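Diaminopimelate decarboxylase (Psychromonas ingrahamii, PDB 4XG1) probably catalyses the pyridoxal 5'-phosphate-dependent decarboxylation of meso-diaminopimelate to L-lysine, the last step of lysine biosynthesis. Local coordinates at residues S381-I393 against I402-R414. Residues are numbered along the deposited sequence; the frame is centred on the assembly and turned at random.
Sequences SSNYNSRCRAAEI and IVREREELKDLWR. With LLP ((2S)-2-amino-6-[[3-hydroxy-2-methyl-5-(phosphonooxymethyl)pyridin-4-yl]methylideneamino]hexanoic acid), chain L.
Glu407 OE1 is gripped by two donors from 381-393. Asn383 ND2 comes at 2.7 Å to its syn lone pair, amide and carboxylate nearly coplanar, while Arg389 N reaches the same OE1 at 2.9 Å from above the carboxylate plane. The other oxygen, Glu407 OE2, takes Arg389 NE in a salt bridge of 3.1 Å; OE2 lies at the edge of the Arg389 guanidinium, near its plane, and that plane is turned 74° from the carboxylate. Arg404 NH2 adds a weak bond to OE2, and the three residues form a salt-bridge network in which the two arginines share one carboxylate. Asn383 ND2 also donates to Arg387 O, within the amide plane, which fixes the flip of the amide. Asn383 OD1 takes Arg389 NH1 of the second subunit, the reverse pair is made too, and Arg404 NH1 pairs with Glu416 of that subunit, which places the network at the dimer interface. Further along, the two segments form part of the beta hairpin of strands 391-396 and 399-404, in the beta domain beside the TIM barrel. Here a classic bulge sets Val403 N (2.9 Å) and Arg404 N (3.0 Å) on Glu392 O, both from the same face of its carbonyl plane. Arg404 CG stands anti to the backbone N (chi1 176°), and the extended chain carries CD to 3.3 Å from Glu392 OE1, whose partner oxygen OE2 bonds Tyr33. Arg406 lays one guanidinium face over Ala391 N, held by Pro29 and Thr26 carbonyls. Cys388 SG touches Leu409 CD2 at 3.8 Å, and Leu412 CD1 packs against Ser386, near Tyr384 of the LLP pocket.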
loop_
_atom_site.group_PDB
_atom_site.type_symbol
_atom_site.label_atom_id
_atom_site.label_comp_id
_atom_site.label_asym_id
_atom_site.label_seq_id
_atom_site.Cartn_x
_atom_site.Cartn_y
_atom_site.Cartn_z
ATOM N N SER B 381 1.099 4.983 0.605
ATOM C CA SER B 381 2.325 4.562 1.242
ATOM C C SER B 381 2.088 3.771 2.478
ATOM O O SER B 381 1.034 3.862 3.119
ATOM C CB SER B 381 3.185 5.731 1.612
ATOM O OG SER B 381 2.530 6.494 2.621
ATOM N N SER B 382 3.080 2.959 2.812
ATOM C CA SER B 382 2.986 2.039 3.942
ATOM C C SER B 382 4.298 1.997 4.672
ATOM O O SER B 382 5.206 2.743 4.328
ATOM C CB SER B 382 2.644 0.642 3.466
ATOM O OG SER B 382 3.777 0.020 2.875
ATOM N N ASN B 383 4.368 1.126 5.667
ATOM C CA ASN B 383 5.571 0.906 6.466
ATOM C C ASN B 383 6.261 -0.437 6.202
ATOM O O ASN B 383 7.012 -0.893 7.026
ATOM C CB ASN B 383 5.231 0.977 7.949
ATOM C CG ASN B 383 4.712 2.325 8.347
ATOM O OD1 ASN B 383 3.564 2.448 8.760
ATOM N ND2 ASN B 383 5.568 3.372 8.248
ATOM N N TYR B 384 6.018 -1.053 5.049
ATOM C CA TYR B 384 6.571 -2.368 4.778
ATOM C C TYR B 384 8.091 -2.386 4.977
ATOM O O TYR B 384 8.763 -1.397 4.703
ATOM C CB TYR B 384 6.145 -2.770 3.380
ATOM C CG TYR B 384 6.531 -4.164 2.919
ATOM C CD1 TYR B 384 6.445 -5.269 3.767
ATOM C CD2 TYR B 384 6.981 -4.354 1.633
ATOM C CE1 TYR B 384 6.788 -6.540 3.331
ATOM C CE2 TYR B 384 7.332 -5.605 1.186
ATOM C CZ TYR B 384 7.227 -6.699 2.037
ATOM O OH TYR B 384 7.607 -7.925 1.557
ATOM N N ASN B 385 8.613 -3.482 5.524
ATOM C CA ASN B 385 10.024 -3.590 5.978
ATOM C C ASN B 385 10.320 -2.627 7.129
ATOM O O ASN B 385 11.461 -2.300 7.382
ATOM C CB ASN B 385 11.009 -3.322 4.852
ATOM C CG ASN B 385 11.142 -4.479 3.870
ATOM O OD1 ASN B 385 12.073 -4.489 3.050
ATOM N ND2 ASN B 385 10.180 -5.409 3.881
ATOM N N SER B 386 9.280 -2.180 7.834
ATOM C CA SER B 386 9.429 -1.305 8.963
ATOM C C SER B 386 10.243 -0.093 8.599
ATOM O O SER B 386 11.142 0.303 9.327
ATOM C CB SER B 386 10.036 -2.042 10.165
ATOM O OG SER B 386 9.102 -2.994 10.686
ATOM N N ARG B 387 9.889 0.497 7.454
ATOM C CA ARG B 387 10.452 1.751 6.989
ATOM C C ARG B 387 9.513 2.858 7.420
ATOM O O ARG B 387 8.311 2.700 7.377
ATOM C CB ARG B 387 10.571 1.744 5.469
ATOM C CG ARG B 387 11.597 0.758 4.996
ATOM C CD ARG B 387 11.548 0.490 3.514
ATOM N NE ARG B 387 11.536 1.727 2.738
ATOM C CZ ARG B 387 12.583 2.485 2.464
ATOM N NH1 ARG B 387 13.778 2.137 2.915
ATOM N NH2 ARG B 387 12.410 3.617 1.790
ATOM N N CYS B 388 10.063 3.968 7.853
ATOM C CA CYS B 388 9.288 5.135 8.243
ATOM C C CYS B 388 8.769 5.875 7.021
ATOM O O CYS B 388 9.484 6.021 6.060
ATOM C CB CYS B 388 10.171 6.086 9.040
ATOM S SG CYS B 388 10.596 5.386 10.627
ATOM N N ARG B 389 7.549 6.354 7.090
ATOM C CA ARG B 389 7.014 7.118 6.015
ATOM C C ARG B 389 7.766 8.439 5.838
ATOM O O ARG B 389 8.202 9.065 6.815
ATOM C CB ARG B 389 5.490 7.374 6.138
ATOM C CG ARG B 389 4.725 6.204 5.573
ATOM C CD ARG B 389 3.230 6.408 5.486
ATOM N NE ARG B 389 2.574 6.096 6.757
ATOM C CZ ARG B 389 1.389 5.529 6.894
ATOM N NH1 ARG B 389 0.964 5.323 8.110
ATOM N NH2 ARG B 389 0.646 5.145 5.863
ATOM N N ALA B 390 7.862 8.822 4.581
ATOM C CA ALA B 390 8.602 9.963 4.139
ATOM C C ALA B 390 8.045 11.260 4.651
ATOM O O ALA B 390 6.882 11.373 5.003
ATOM C CB ALA B 390 8.576 10.008 2.617
ATOM N N ALA B 391 8.917 12.240 4.691
ATOM C CA ALA B 391 8.520 13.597 5.002
ATOM C C ALA B 391 7.854 14.155 3.786
ATOM O O ALA B 391 8.185 13.768 2.694
ATOM C CB ALA B 391 9.722 14.446 5.391
ATOM N N GLU B 392 6.916 15.057 3.987
ATOM C CA GLU B 392 6.279 15.747 2.904
ATOM C C GLU B 392 6.439 17.232 3.147
ATOM O O GLU B 392 6.193 17.727 4.243
ATOM C CB GLU B 392 4.798 15.384 2.830
ATOM C CG GLU B 392 4.528 13.981 2.370
ATOM C CD GLU B 392 3.101 13.571 2.554
ATOM O OE1 GLU B 392 2.823 12.804 3.488
ATOM O OE2 GLU B 392 2.225 14.006 1.777
ATOM N N ILE B 393 6.829 17.934 2.076
ATOM C CA ILE B 393 7.203 19.331 2.115
ATOM C C ILE B 393 6.448 20.123 1.094
ATOM O O ILE B 393 6.356 19.736 -0.068
ATOM C CB ILE B 393 8.668 19.471 1.770
ATOM C CG1 ILE B 393 9.488 18.719 2.792
ATOM C CG2 ILE B 393 9.113 20.940 1.798
ATOM C CD1 ILE B 393 10.923 18.536 2.352
ATOM N N ILE B 402 7.326 22.038 6.195
ATOM C CA ILE B 402 7.155 20.617 6.425
ATOM C C ILE B 402 5.713 20.427 6.744
ATOM O O ILE B 402 5.267 20.844 7.820
ATOM C CB ILE B 402 8.020 20.098 7.580
ATOM C CG1 ILE B 402 9.505 20.155 7.194
ATOM C CG2 ILE B 402 7.651 18.656 7.871
ATOM C CD1 ILE B 402 10.478 19.830 8.311
ATOM N N VAL B 403 4.976 19.790 5.830
ATOM C CA VAL B 403 3.544 19.564 6.013
ATOM C C VAL B 403 3.230 18.133 6.456
ATOM O O VAL B 403 2.114 17.815 6.833
ATOM C CB VAL B 403 2.751 19.923 4.737
ATOM C CG1 VAL B 403 2.797 21.431 4.510
ATOM C CG2 VAL B 403 3.258 19.189 3.497
ATOM N N ARG B 404 4.211 17.258 6.392
ATOM C CA ARG B 404 4.141 16.016 7.155
ATOM C C ARG B 404 5.517 15.548 7.584
ATOM O O ARG B 404 6.396 15.287 6.766
ATOM C CB ARG B 404 3.442 14.922 6.377
ATOM C CG ARG B 404 3.450 13.607 7.123
ATOM C CD ARG B 404 2.320 12.656 6.754
ATOM N NE ARG B 404 2.506 11.413 7.507
ATOM C CZ ARG B 404 1.580 10.784 8.236
ATOM N NH1 ARG B 404 0.346 11.185 8.316
ATOM N NH2 ARG B 404 1.904 9.689 8.839
ATOM N N GLU B 405 5.710 15.480 8.883
ATOM C CA GLU B 405 6.985 15.074 9.430
ATOM C C GLU B 405 7.263 13.620 9.099
ATOM O O GLU B 405 6.350 12.743 9.161
ATOM C CB GLU B 405 6.984 15.251 10.924
ATOM C CG GLU B 405 6.957 16.702 11.377
ATOM C CD GLU B 405 6.324 16.835 12.782
ATOM O OE1 GLU B 405 6.228 15.813 13.546
ATOM O OE2 GLU B 405 5.886 17.951 13.135
ATOM N N ARG B 406 8.530 13.355 8.775
ATOM C CA ARG B 406 9.002 11.990 8.672
ATOM C C ARG B 406 8.561 11.217 9.950
ATOM O O ARG B 406 8.708 11.715 11.076
ATOM C CB ARG B 406 10.522 11.976 8.532
ATOM C CG ARG B 406 11.053 10.611 8.174
ATOM C CD ARG B 406 12.534 10.563 7.955
ATOM N NE ARG B 406 12.929 11.634 7.059
ATOM C CZ ARG B 406 12.811 11.589 5.740
ATOM N NH1 ARG B 406 12.312 10.521 5.112
ATOM N NH2 ARG B 406 13.249 12.597 5.041
ATOM N N GLU B 407 8.055 10.012 9.795
ATOM C CA GLU B 407 7.799 9.188 10.987
ATOM C C GLU B 407 9.092 8.817 11.699
ATOM O O GLU B 407 10.134 8.660 11.074
ATOM C CB GLU B 407 7.070 7.920 10.613
ATOM C CG GLU B 407 5.702 8.199 10.066
ATOM C CD GLU B 407 5.024 6.977 9.515
ATOM O OE1 GLU B 407 5.674 5.935 9.213
ATOM O OE2 GLU B 407 3.770 7.053 9.407
ATOM N N GLU B 408 9.030 8.708 13.017
ATOM C CA GLU B 408 10.144 8.206 13.823
ATOM C C GLU B 408 9.942 6.686 14.030
ATOM O O GLU B 408 8.829 6.187 14.011
ATOM C CB GLU B 408 10.177 8.861 15.203
ATOM C CG GLU B 408 10.258 10.371 15.212
ATOM C CD GLU B 408 11.635 10.880 14.833
ATOM O OE1 GLU B 408 12.702 10.350 15.251
ATOM O OE2 GLU B 408 11.665 11.881 14.101
ATOM N N LEU B 409 11.052 5.988 14.248
ATOM C CA LEU B 409 11.031 4.561 14.430
ATOM C C LEU B 409 10.070 4.125 15.527
ATOM O O LEU B 409 9.306 3.199 15.325
ATOM C CB LEU B 409 12.416 4.015 14.780
ATOM C CG LEU B 409 13.510 4.095 13.739
ATOM C CD1 LEU B 409 14.818 3.614 14.367
ATOM C CD2 LEU B 409 13.176 3.265 12.523
ATOM N N LYS B 410 10.065 4.814 16.652
ATOM C CA LYS B 410 9.179 4.445 17.757
ATOM C C LYS B 410 7.679 4.589 17.436
ATOM O O LYS B 410 6.836 4.019 18.130
ATOM C CB LYS B 410 9.546 5.187 19.035
ATOM C CG LYS B 410 9.297 6.696 18.986
ATOM C CD LYS B 410 9.867 7.494 20.122
ATOM C CE LYS B 410 11.375 7.452 20.083
ATOM N NZ LYS B 410 11.862 8.727 19.485
ATOM N N ASP B 411 7.331 5.271 16.360
ATOM C CA ASP B 411 5.949 5.272 15.892
ATOM C C ASP B 411 5.564 3.960 15.235
ATOM O O ASP B 411 4.367 3.700 15.064
ATOM C CB ASP B 411 5.692 6.413 14.881
ATOM C CG ASP B 411 5.918 7.817 15.481
ATOM O OD1 ASP B 411 5.648 7.960 16.713
ATOM O OD2 ASP B 411 6.307 8.764 14.683
ATOM N N LEU B 412 6.544 3.174 14.788
ATOM C CA LEU B 412 6.225 1.990 13.994
ATOM C C LEU B 412 5.370 0.990 14.771
ATOM O O LEU B 412 4.461 0.421 14.220
ATOM C CB LEU B 412 7.477 1.308 13.488
ATOM C CG LEU B 412 8.285 2.054 12.409
ATOM C CD1 LEU B 412 9.635 1.406 12.245
ATOM C CD2 LEU B 412 7.586 2.084 11.092
ATOM N N TRP B 413 5.666 0.813 16.055
ATOM C CA TRP B 413 4.997 -0.189 16.858
ATOM C C TRP B 413 4.044 0.455 17.882
ATOM O O TRP B 413 3.670 -0.171 18.853
ATOM C CB TRP B 413 6.012 -1.085 17.552
ATOM C CG TRP B 413 6.967 -0.350 18.357
ATOM C CD1 TRP B 413 6.737 0.207 19.569
ATOM C CD2 TRP B 413 8.335 -0.023 18.007
ATOM N NE1 TRP B 413 7.861 0.860 20.003
ATOM C CE2 TRP B 413 8.863 0.736 19.070
ATOM C CE3 TRP B 413 9.147 -0.298 16.909
ATOM C CZ2 TRP B 413 10.178 1.218 19.082
ATOM C CZ3 TRP B 413 10.451 0.184 16.915
ATOM C CH2 TRP B 413 10.954 0.931 18.001
ATOM N N ARG B 414 3.655 1.698 17.676
ATOM C CA ARG B 414 2.639 2.342 18.477
ATOM C C ARG B 414 1.377 1.509 18.585
ATOM O O ARG B 414 0.855 1.027 17.626
ATOM C CB ARG B 414 2.291 3.718 17.948
ATOM C CG ARG B 414 3.273 4.802 18.338
ATOM C CD ARG B 414 2.685 6.196 18.474
ATOM N NE ARG B 414 1.674 6.449 17.504
ATOM C CZ ARG B 414 0.450 6.897 17.717
ATOM N NH1 ARG B 414 -0.027 7.161 18.900
ATOM N NH2 ARG B 414 -0.298 7.056 16.681
HETATM N N1 LLP L . 14.882 -13.982 3.699
HETATM C C2 LLP L . 15.311 -13.035 2.847
HETATM C "C2'" LLP L . 16.711 -12.567 2.861
HETATM C C3 LLP L . 14.405 -12.387 1.882
HETATM O O3 LLP L . 14.771 -11.423 0.969
HETATM C C4 LLP L . 13.041 -12.800 1.857
HETATM C "C4'" LLP L . 12.282 -12.092 0.774
HETATM C C5 LLP L . 12.656 -13.864 2.784
HETATM C C6 LLP L . 13.583 -14.392 3.677
HETATM C "C5'" LLP L . 11.243 -14.317 2.724
HETATM O OP4 LLP L . 11.084 -15.559 3.362
HETATM P P LLP L . 9.771 -16.411 3.068
HETATM O OP1 LLP L . 9.737 -16.474 1.567
HETATM O OP2 LLP L . 10.171 -17.657 3.806
HETATM O OP3 LLP L . 8.664 -15.830 3.896
HETATM N N LLP L . 5.648 -9.943 0.060
HETATM C CA LLP L . 5.714 -11.123 -0.818
HETATM C CB LLP L . 6.727 -12.176 -0.429
HETATM C CG LLP L . 7.879 -11.728 0.413
HETATM C CD LLP L . 8.893 -11.005 -0.414
HETATM C CE LLP L . 10.215 -11.747 -0.496
HETATM N NZ LLP L . 10.864 -12.027 0.777
HETATM C C LLP L . 4.409 -11.847 -0.706
HETATM O O LLP L . 4.269 -12.918 -1.297
HETATM O OXT LLP L . 3.478 -11.437 -0.012
HETATM O O HOH W 1 11.651 7.556 6.114
HETATM O O HOH W 2 5.430 10.857 7.488
#